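Local coordinates for protein ribosomal processing cysteine protease Prp (Streptococcus mutans, PDB 2G0I) that probably acts as a cysteine protease of the Prp family, whose members process a ribosomal protein during ribosome biogenesis, at residues G45-V50 with L119-L124; V89-D94 with M101-S106. All coordinates share one frame; numbering follows the deposited sequence.

Contact 1: G45-V50 with L119-L124; sequences GILESV and LFEAFL
Leu47 lies across the ring of Phe120, bringing the inner face of strand 46-53 against helix 114-133; the strand and helix segments cross at 75°, their axes 9.1 Å apart at closest approach. Leu47 CB forms a CH-pi contact over one face of the Phe120 ring, 3.8 Å from the ring centroid and 17° off its normal, displaced toward the rim. With CG of Leu47 anti to the carbonyl carbon (chi1 -70°), its CD1 touches the carboxylate carbon CD of Glu121 at 3.6 Å and, more loosely, CD2 of Leu124 at 4.2 Å. Bent at chi2, the Glu121 chain lays its carboxylate beside Leu47 CD1, and OE2 forms a salt bridge with Arg42. Glu48 and Ser49 both face Ile41 in a classic beta bulge, and Glu48 turns from the helix to salt bridges with Arg43 and Lys111. At Ser49 the backbone takes over: its carbonyl carbon C sits 3.6 Å from Phe120 CZ, at the ring edge. Val50 then points inward again, CG1 touching Phe120 CE2 and Phe123 CE2, each at 3.8 Å, while its CG2 lies in plane at the edge of the Phe123 ring. Helix 61-84 packs on Phe123 through Leu73, Ser74 and Leu77. This is the sheet-to-helix interface of a two-layer alpha-beta sandwich: apolar contacts join the layers, and the carboxylate beside Leu47 has its charge met by an arginine of the adjoining strand.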
ATOM      1  N   GLY B  45       3.470   3.256 -22.564  1.00 20.19           N
ATOM      2  CA  GLY B  45       2.531   3.916 -21.679  1.00 20.12           C
ATOM      3  C   GLY B  45       2.106   3.111 -20.462  1.00 21.22           C
ATOM      4  O   GLY B  45       1.591   3.688 -19.512  1.00 22.06           O
ATOM      5  N   ILE B  46       2.306   1.792 -20.491  1.00 17.73           N
ATOM      6  CA  ILE B  46       1.925   0.921 -19.366  1.00 16.51           C
ATOM      7  C   ILE B  46       3.142   0.433 -18.518  1.00 15.19           C
ATOM      8  O   ILE B  46       4.218   0.108 -19.036  1.00 13.70           O
ATOM      9  CB  ILE B  46       1.045  -0.301 -19.809  1.00 17.55           C
ATOM     10  CG1 ILE B  46       1.865  -1.314 -20.616  1.00 18.97           C
ATOM     11  CG2 ILE B  46      -0.260   0.172 -20.595  1.00 17.24           C
ATOM     12  CD1 ILE B  46       1.346  -2.770 -20.617  1.00 20.39           C
ATOM     13  N   LEU B  47       2.950   0.401 -17.204  1.00 13.65           N
ATOM     14  CA  LEU B  47       3.955  -0.178 -16.310  1.00  9.98           C
ATOM     15  C   LEU B  47       4.053  -1.672 -16.543  1.00 11.31           C
ATOM     16  O   LEU B  47       3.052  -2.394 -16.441  1.00 13.44           O
ATOM     17  CB  LEU B  47       3.571   0.101 -14.847  1.00 11.76           C
ATOM     18  CG  LEU B  47       3.720   1.575 -14.466  1.00 14.41           C
ATOM     19  CD1 LEU B  47       3.021   1.823 -13.138  1.00 13.35           C
ATOM     20  CD2 LEU B  47       5.212   1.989 -14.398  1.00 13.48           C
ATOM     21  N   GLU B  48       5.277  -2.136 -16.774  1.00 11.18           N
ATOM     22  CA  GLU B  48       5.505  -3.536 -17.066  1.00 12.70           C
ATOM     23  C   GLU B  48       6.275  -4.271 -15.989  1.00 12.05           C
ATOM     24  O   GLU B  48       6.015  -5.432 -15.769  1.00 11.20           O
ATOM     25  CB  GLU B  48       6.221  -3.709 -18.413  1.00 14.64           C
ATOM     26  CG  GLU B  48       5.328  -3.231 -19.583  1.00 18.92           C
ATOM     27  CD  GLU B  48       5.471  -4.101 -20.826  1.00 20.67           C
ATOM     28  OE1 GLU B  48       4.454  -4.338 -21.504  1.00 23.10           O
ATOM     29  OE2 GLU B  48       6.584  -4.532 -21.097  1.00 20.86           O
ATOM     30  N   SER B  49       7.221  -3.599 -15.341  1.00 12.47           N
ATOM     31  CA  SER B  49       8.001  -4.251 -14.288  1.00 12.40           C
ATOM     32  C   SER B  49       8.547  -3.293 -13.246  1.00 12.33           C
ATOM     33  O   SER B  49       8.724  -2.106 -13.493  1.00 10.66           O
ATOM     34  CB  SER B  49       9.157  -5.061 -14.880  1.00 13.43           C
ATOM     35  OG  SER B  49      10.133  -4.208 -15.484  1.00 15.69           O
ATOM     36  N   VAL B  50       8.854  -3.844 -12.078  1.00 10.92           N
ATOM     37  CA  VAL B  50       9.564  -3.080 -11.059  1.00  9.73           C
ATOM     38  C   VAL B  50      10.550  -4.011 -10.388  1.00 11.63           C
ATOM     39  O   VAL B  50      10.235  -5.188 -10.108  1.00 12.05           O
ATOM     40  CB  VAL B  50       8.603  -2.363 -10.051  1.00 11.12           C
ATOM     41  CG1 VAL B  50       7.761  -3.392  -9.327  1.00 11.19           C
ATOM     42  CG2 VAL B  50       9.421  -1.558  -9.012  1.00 11.88           C
ATOM     43  N   LEU B 119      -3.494  -0.555  -9.921  1.00 10.34           N
ATOM     44  CA  LEU B 119      -2.732  -1.069  -8.765  1.00  9.39           C
ATOM     45  C   LEU B 119      -1.230  -0.775  -8.890  1.00 10.39           C
ATOM     46  O   LEU B 119      -0.564  -0.344  -7.930  1.00  9.83           O
ATOM     47  CB  LEU B 119      -2.977  -2.574  -8.595  1.00 10.95           C
ATOM     48  CG  LEU B 119      -4.419  -2.907  -8.140  1.00 11.99           C
ATOM     49  CD1 LEU B 119      -4.633  -4.422  -8.222  1.00 11.22           C
ATOM     50  CD2 LEU B 119      -4.624  -2.364  -6.722  1.00 11.17           C
ATOM     51  N   PHE B 120      -0.700  -0.990 -10.079  1.00 10.54           N
ATOM     52  CA  PHE B 120       0.722  -0.768 -10.340  1.00 11.14           C
ATOM     53  C   PHE B 120       1.071   0.737 -10.219  1.00 11.15           C
ATOM     54  O   PHE B 120       2.143   1.099  -9.703  1.00 10.88           O
ATOM     55  CB  PHE B 120       1.071  -1.291 -11.750  1.00 11.74           C
ATOM     56  CG  PHE B 120       2.494  -1.808 -11.893  1.00 12.33           C
ATOM     57  CD1 PHE B 120       2.770  -2.806 -12.831  1.00 12.02           C
ATOM     58  CD2 PHE B 120       3.529  -1.349 -11.049  1.00 12.55           C
ATOM     59  CE1 PHE B 120       4.085  -3.334 -12.938  1.00 13.30           C
ATOM     60  CE2 PHE B 120       4.843  -1.861 -11.146  1.00 12.78           C
ATOM     61  CZ  PHE B 120       5.113  -2.843 -12.115  1.00 12.89           C
ATOM     62  N   GLU B 121       0.193   1.611 -10.693  1.00 10.41           N
ATOM     63  CA  GLU B 121       0.428   3.069 -10.577  1.00 10.30           C
ATOM     64  C   GLU B 121       0.320   3.514  -9.132  1.00 11.87           C
ATOM     65  O   GLU B 121       1.069   4.398  -8.701  1.00 10.92           O
ATOM     66  CB  GLU B 121      -0.558   3.873 -11.426  1.00 13.89           C
ATOM     67  CG  GLU B 121      -0.351   3.625 -12.933  1.00 14.35           C
ATOM     68  CD  GLU B 121       0.685   4.497 -13.616  1.00 18.47           C
ATOM     69  OE1 GLU B 121       1.376   5.303 -12.943  1.00 17.39           O
ATOM     70  OE2 GLU B 121       0.743   4.398 -14.866  1.00 18.39           O
ATOM     71  N   ALA B 122      -0.618   2.916  -8.388  1.00  9.71           N
ATOM     72  CA  ALA B 122      -0.710   3.219  -6.933  1.00 10.35           C
ATOM     73  C   ALA B 122       0.572   2.843  -6.216  1.00 10.94           C
ATOM     74  O   ALA B 122       1.014   3.541  -5.328  1.00 11.52           O
ATOM     75  CB  ALA B 122      -1.846   2.484  -6.329  1.00 10.38           C
ATOM     76  N   PHE B 123       1.139   1.706  -6.577  1.00 11.78           N
ATOM     77  CA  PHE B 123       2.434   1.283  -6.020  1.00 10.57           C
ATOM     78  C   PHE B 123       3.529   2.257  -6.394  1.00 11.59           C
ATOM     79  O   PHE B 123       4.323   2.652  -5.535  1.00 10.77           O
ATOM     80  CB  PHE B 123       2.790  -0.141  -6.476  1.00 11.48           C
ATOM     81  CG  PHE B 123       4.129  -0.600  -5.993  1.00 12.48           C
ATOM     82  CD1 PHE B 123       4.352  -0.800  -4.605  1.00 10.29           C
ATOM     83  CD2 PHE B 123       5.162  -0.814  -6.902  1.00 12.29           C
ATOM     84  CE1 PHE B 123       5.594  -1.229  -4.143  1.00 12.31           C
ATOM     85  CE2 PHE B 123       6.438  -1.259  -6.456  1.00 11.93           C
ATOM     86  CZ  PHE B 123       6.644  -1.448  -5.081  1.00 11.85           C
ATOM     87  N   LEU B 124       3.606   2.620  -7.668  1.00 10.56           N
ATOM     88  CA  LEU B 124       4.596   3.639  -8.079  1.00 11.97           C
ATOM     89  C   LEU B 124       4.394   4.939  -7.296  1.00 11.33           C
ATOM     90  O   LEU B 124       5.354   5.610  -6.899  1.00 11.45           O
ATOM     91  CB  LEU B 124       4.480   3.899  -9.596  1.00 11.01           C
ATOM     92  CG  LEU B 124       5.272   5.092 -10.170  1.00 12.26           C
ATOM     93  CD1 LEU B 124       6.729   4.839  -9.967  1.00 11.26           C
ATOM     94  CD2 LEU B 124       4.891   5.298 -11.633  1.00 13.69           C
TER

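Contact 2: V89-D94 with M101-S106; sequences VSLQMD and MKIDLS
Ser90 to Met93 pair with Asp104 to Met101 as the two antiparallel strands of a beta hairpin, in which Ser90-Asp104 and Gln92-Lys102 are hydrogen-bonded pairs and Leu91-Ile103 and Met93-Met101 non-hydrogen-bonded ones. Gln92 and Lys102 exchange two good bonds, Gln92 N to Lys102 O at 3.0 Å and Lys102 N to Gln92 O at 2.9 Å, whereas the Ser90 end keeps one good bond, Asp104 N to Ser90 O, and a weak one of 3.5 Å from Ser90 N to Asp104 O. A water bonded to Ser90 OG also donates to Lys102 O. On the apolar face the selenomethionines Met93 and Met101 run side by side, their CG atoms 3.7 Å apart. With CG of Leu91 anti to the backbone N (chi1 170°), its CD1 touches both Met101 CG (3.8 Å) and Ile103 CG1 (3.9 Å). Val89 meets Ile103 through CG2, and its CG1 is tight against Leu105 CD2 at 3.4 Å. Past the strand, Asp104 OD1 accepts from Ser106 N at 2.9 Å, closing an Asx turn. The hairpin is thus two-sided: Val89, Met101 and Ile103 reach helix 61-84, while the opposite face carries Ser90, Gln92, Lys102 and Asp104, a polar surface.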
ATOM      1  N   VAL B  89       1.339 -12.601 -11.271  1.00 25.28           N
ATOM      2  CA  VAL B  89       2.563 -12.008 -11.748  1.00 23.07           C
ATOM      3  C   VAL B  89       3.667 -13.047 -11.733  1.00 20.83           C
ATOM      4  O   VAL B  89       3.569 -14.083 -11.050  1.00 19.40           O
ATOM      5  CB  VAL B  89       2.912 -10.693 -10.953  1.00 24.80           C
ATOM      6  CG1 VAL B  89       1.677  -9.822 -10.879  1.00 26.83           C
ATOM      7  CG2 VAL B  89       3.439 -10.990  -9.537  1.00 23.26           C
ATOM      8  N   SER B  90       4.711 -12.756 -12.495  1.00 16.71           N
ATOM      9  CA  SER B  90       5.956 -13.419 -12.329  1.00 14.65           C
ATOM     10  C   SER B  90       6.667 -12.604 -11.238  1.00 16.24           C
ATOM     11  O   SER B  90       6.676 -11.367 -11.276  1.00 14.70           O
ATOM     12  CB  SER B  90       6.702 -13.368 -13.649  1.00 16.46           C
ATOM     13  OG  SER B  90       8.040 -13.750 -13.494  1.00 17.67           O
ATOM     14  N   LEU B  91       7.252 -13.297 -10.272  1.00 14.43           N
ATOM     15  CA  LEU B  91       7.852 -12.633  -9.114  1.00 14.14           C
ATOM     16  C   LEU B  91       9.091 -13.405  -8.743  1.00 14.74           C
ATOM     17  O   LEU B  91       9.018 -14.609  -8.488  1.00 14.07           O
ATOM     18  CB  LEU B  91       6.869 -12.675  -7.923  1.00 14.65           C
ATOM     19  CG  LEU B  91       7.515 -12.226  -6.584  1.00 14.87           C
ATOM     20  CD1 LEU B  91       7.890 -10.733  -6.550  1.00 15.81           C
ATOM     21  CD2 LEU B  91       6.616 -12.568  -5.405  1.00 16.79           C
ATOM     22  N   GLN B  92      10.229 -12.720  -8.696  1.00 13.89           N
ATOM     23  CA  GLN B  92      11.485 -13.325  -8.212  1.00 17.59           C
ATOM     24  C   GLN B  92      11.826 -12.567  -6.935  1.00 17.82           C
ATOM     25  O   GLN B  92      11.777 -11.335  -6.920  1.00 12.35           O
ATOM     26  CB  GLN B  92      12.564 -13.119  -9.270  1.00 21.62           C
ATOM     27  CG  GLN B  92      13.873 -13.807  -8.973  1.00 26.67           C
ATOM     28  CD  GLN B  92      13.670 -15.296  -8.657  1.00 31.12           C
ATOM     29  OE1 GLN B  92      13.310 -16.110  -9.546  1.00 34.20           O
ATOM     30  NE2 GLN B  92      13.884 -15.660  -7.381  1.00 31.03           N
HETATM   31  N   MSE B  93      12.169 -13.277  -5.865  1.00 19.36           N
HETATM   32  CA  MSE B  93      12.575 -12.612  -4.618  1.00 22.22           C
HETATM   33  C   MSE B  93      13.688 -13.370  -3.902  1.00 23.40           C
HETATM   34  O   MSE B  93      13.637 -14.609  -3.810  1.00 19.94           O
HETATM   35  CB  MSE B  93      11.423 -12.577  -3.629  1.00 23.14           C
HETATM   36  CG  MSE B  93      10.278 -11.641  -3.914  1.00 24.81           C
HETATM   37 SE   MSE B  93       9.099 -11.628  -2.375  1.00 28.32          SE
HETATM   38  CE  MSE B  93      10.299 -11.037  -1.120  1.00 26.79           C
ATOM     39  N   ASP B  94      14.628 -12.628  -3.314  1.00 25.47           N
ATOM     40  CA  ASP B  94      15.613 -13.208  -2.379  1.00 30.18           C
ATOM     41  C   ASP B  94      16.024 -12.240  -1.271  1.00 31.95           C
ATOM     42  O   ASP B  94      15.760 -11.047  -1.345  1.00 30.25           O
ATOM     43  CB  ASP B  94      16.845 -13.827  -3.098  1.00 31.76           C
ATOM     44  CG  ASP B  94      17.775 -12.790  -3.743  1.00 33.41           C
ATOM     45  OD1 ASP B  94      17.808 -12.695  -4.997  1.00 34.45           O
ATOM     46  OD2 ASP B  94      18.512 -12.090  -3.018  1.00 35.25           O
HETATM   47  N   MSE B 101      13.950  -8.075  -5.402  1.00 16.99           N
HETATM   48  CA  MSE B 101      12.598  -8.413  -5.778  1.00 18.66           C
HETATM   49  C   MSE B 101      12.345  -7.872  -7.173  1.00 16.21           C
HETATM   50  O   MSE B 101      12.735  -6.756  -7.498  1.00 16.17           O
HETATM   51  CB  MSE B 101      11.623  -7.801  -4.789  1.00 19.21           C
HETATM   52  CG  MSE B 101      10.188  -8.117  -5.042  1.00 27.30           C
HETATM   53 SE   MSE B 101       9.007  -7.103  -3.791  1.00 36.13          SE
HETATM   54  CE  MSE B 101       9.957  -7.242  -2.199  1.00 31.35           C
ATOM     55  N   LYS B 102      11.720  -8.678  -8.013  1.00 14.12           N
ATOM     56  CA  LYS B 102      11.310  -8.163  -9.283  1.00 13.72           C
ATOM     57  C   LYS B 102       9.918  -8.680  -9.587  1.00 13.70           C
ATOM     58  O   LYS B 102       9.685  -9.910  -9.573  1.00 13.27           O
ATOM     59  CB  LYS B 102      12.311  -8.557 -10.363  1.00 17.08           C
ATOM     60  CG  LYS B 102      11.889  -7.997 -11.734  1.00 19.43           C
ATOM     61  CD  LYS B 102      12.973  -8.187 -12.788  1.00 21.31           C
ATOM     62  CE  LYS B 102      12.561  -7.435 -14.029  1.00 22.78           C
ATOM     63  NZ  LYS B 102      13.579  -7.490 -15.084  1.00 25.69           N
ATOM     64  N   ILE B 103       8.999  -7.749  -9.816  1.00 13.15           N
ATOM     65  CA  ILE B 103       7.631  -8.071 -10.259  1.00 15.01           C
ATOM     66  C   ILE B 103       7.616  -7.799 -11.738  1.00 15.33           C
ATOM     67  O   ILE B 103       7.958  -6.690 -12.155  1.00 16.15           O
ATOM     68  CB  ILE B 103       6.595  -7.176  -9.564  1.00 16.34           C
ATOM     69  CG1 ILE B 103       6.719  -7.372  -8.050  1.00 17.35           C
ATOM     70  CG2 ILE B 103       5.149  -7.482 -10.061  1.00 17.13           C
ATOM     71  CD1 ILE B 103       6.284  -6.150  -7.219  1.00 18.86           C
ATOM     72  N   ASP B 104       7.244  -8.792 -12.552  1.00 14.19           N
ATOM     73  CA  ASP B 104       7.407  -8.607 -13.991  1.00 15.66           C
ATOM     74  C   ASP B 104       6.131  -9.050 -14.696  1.00 15.77           C
ATOM     75  O   ASP B 104       5.746 -10.209 -14.582  1.00 19.29           O
ATOM     76  CB  ASP B 104       8.617  -9.371 -14.473  1.00 17.47           C
ATOM     77  CG  ASP B 104       8.993  -9.041 -15.927  1.00 20.75           C
ATOM     78  OD1 ASP B 104       8.247  -8.345 -16.649  1.00 17.64           O
ATOM     79  OD2 ASP B 104      10.080  -9.487 -16.331  1.00 23.58           O
ATOM     80  N   LEU B 105       5.476  -8.106 -15.357  1.00 11.53           N
ATOM     81  CA  LEU B 105       4.218  -8.358 -16.080  1.00 15.92           C
ATOM     82  C   LEU B 105       4.450  -8.437 -17.596  1.00 14.56           C
ATOM     83  O   LEU B 105       3.498  -8.601 -18.373  1.00 15.86           O
ATOM     84  CB  LEU B 105       3.176  -7.254 -15.798  1.00 15.03           C
ATOM     85  CG  LEU B 105       2.615  -6.997 -14.396  1.00 17.04           C
ATOM     86  CD1 LEU B 105       1.731  -5.827 -14.442  1.00 18.40           C
ATOM     87  CD2 LEU B 105       1.822  -8.192 -13.867  1.00 22.44           C
ATOM     88  N   SER B 106       5.697  -8.291 -18.001  1.00 16.79           N
ATOM     89  CA  SER B 106       6.073  -8.238 -19.429  1.00 20.14           C
ATOM     90  C   SER B 106       5.416  -9.326 -20.295  1.00 21.82           C
ATOM     91  O   SER B 106       4.996  -9.056 -21.424  1.00 22.14           O
ATOM     92  CB  SER B 106       7.581  -8.299 -19.560  1.00 20.59           C
ATOM     93  OG  SER B 106       8.141  -7.214 -18.820  1.00 22.89           O
TER
HETATM   94  O   HOH W   1       9.762 -11.605 -11.913  1.00 27.71           O

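In the fold
Contacts 1 and 2 meet along the join between neighbouring strands 46-53 and 100-104, their centres 12 Å apart. Probable backbone hydrogen bonds tie them, Leu105 N to Glu48 O at 2.8 Å and Ile103 N to Val50 O at 2.9 Å, and Phe120 CD1 packs on Leu105 CD1 at 3.6 Å. The hairpin of contact 2 is nested in the chain loop closed by contact 1, and helix 114-133 follows strand 100-104. Contact 1 lies nearer the calcium site: the Leu124 side chain is about 10 Å from that of Glu132, a calcium-binding residue of this protein to which no ion is bound in this chain, and about 13 Å from a bound calcium ion. Contact 2 lies away from that site.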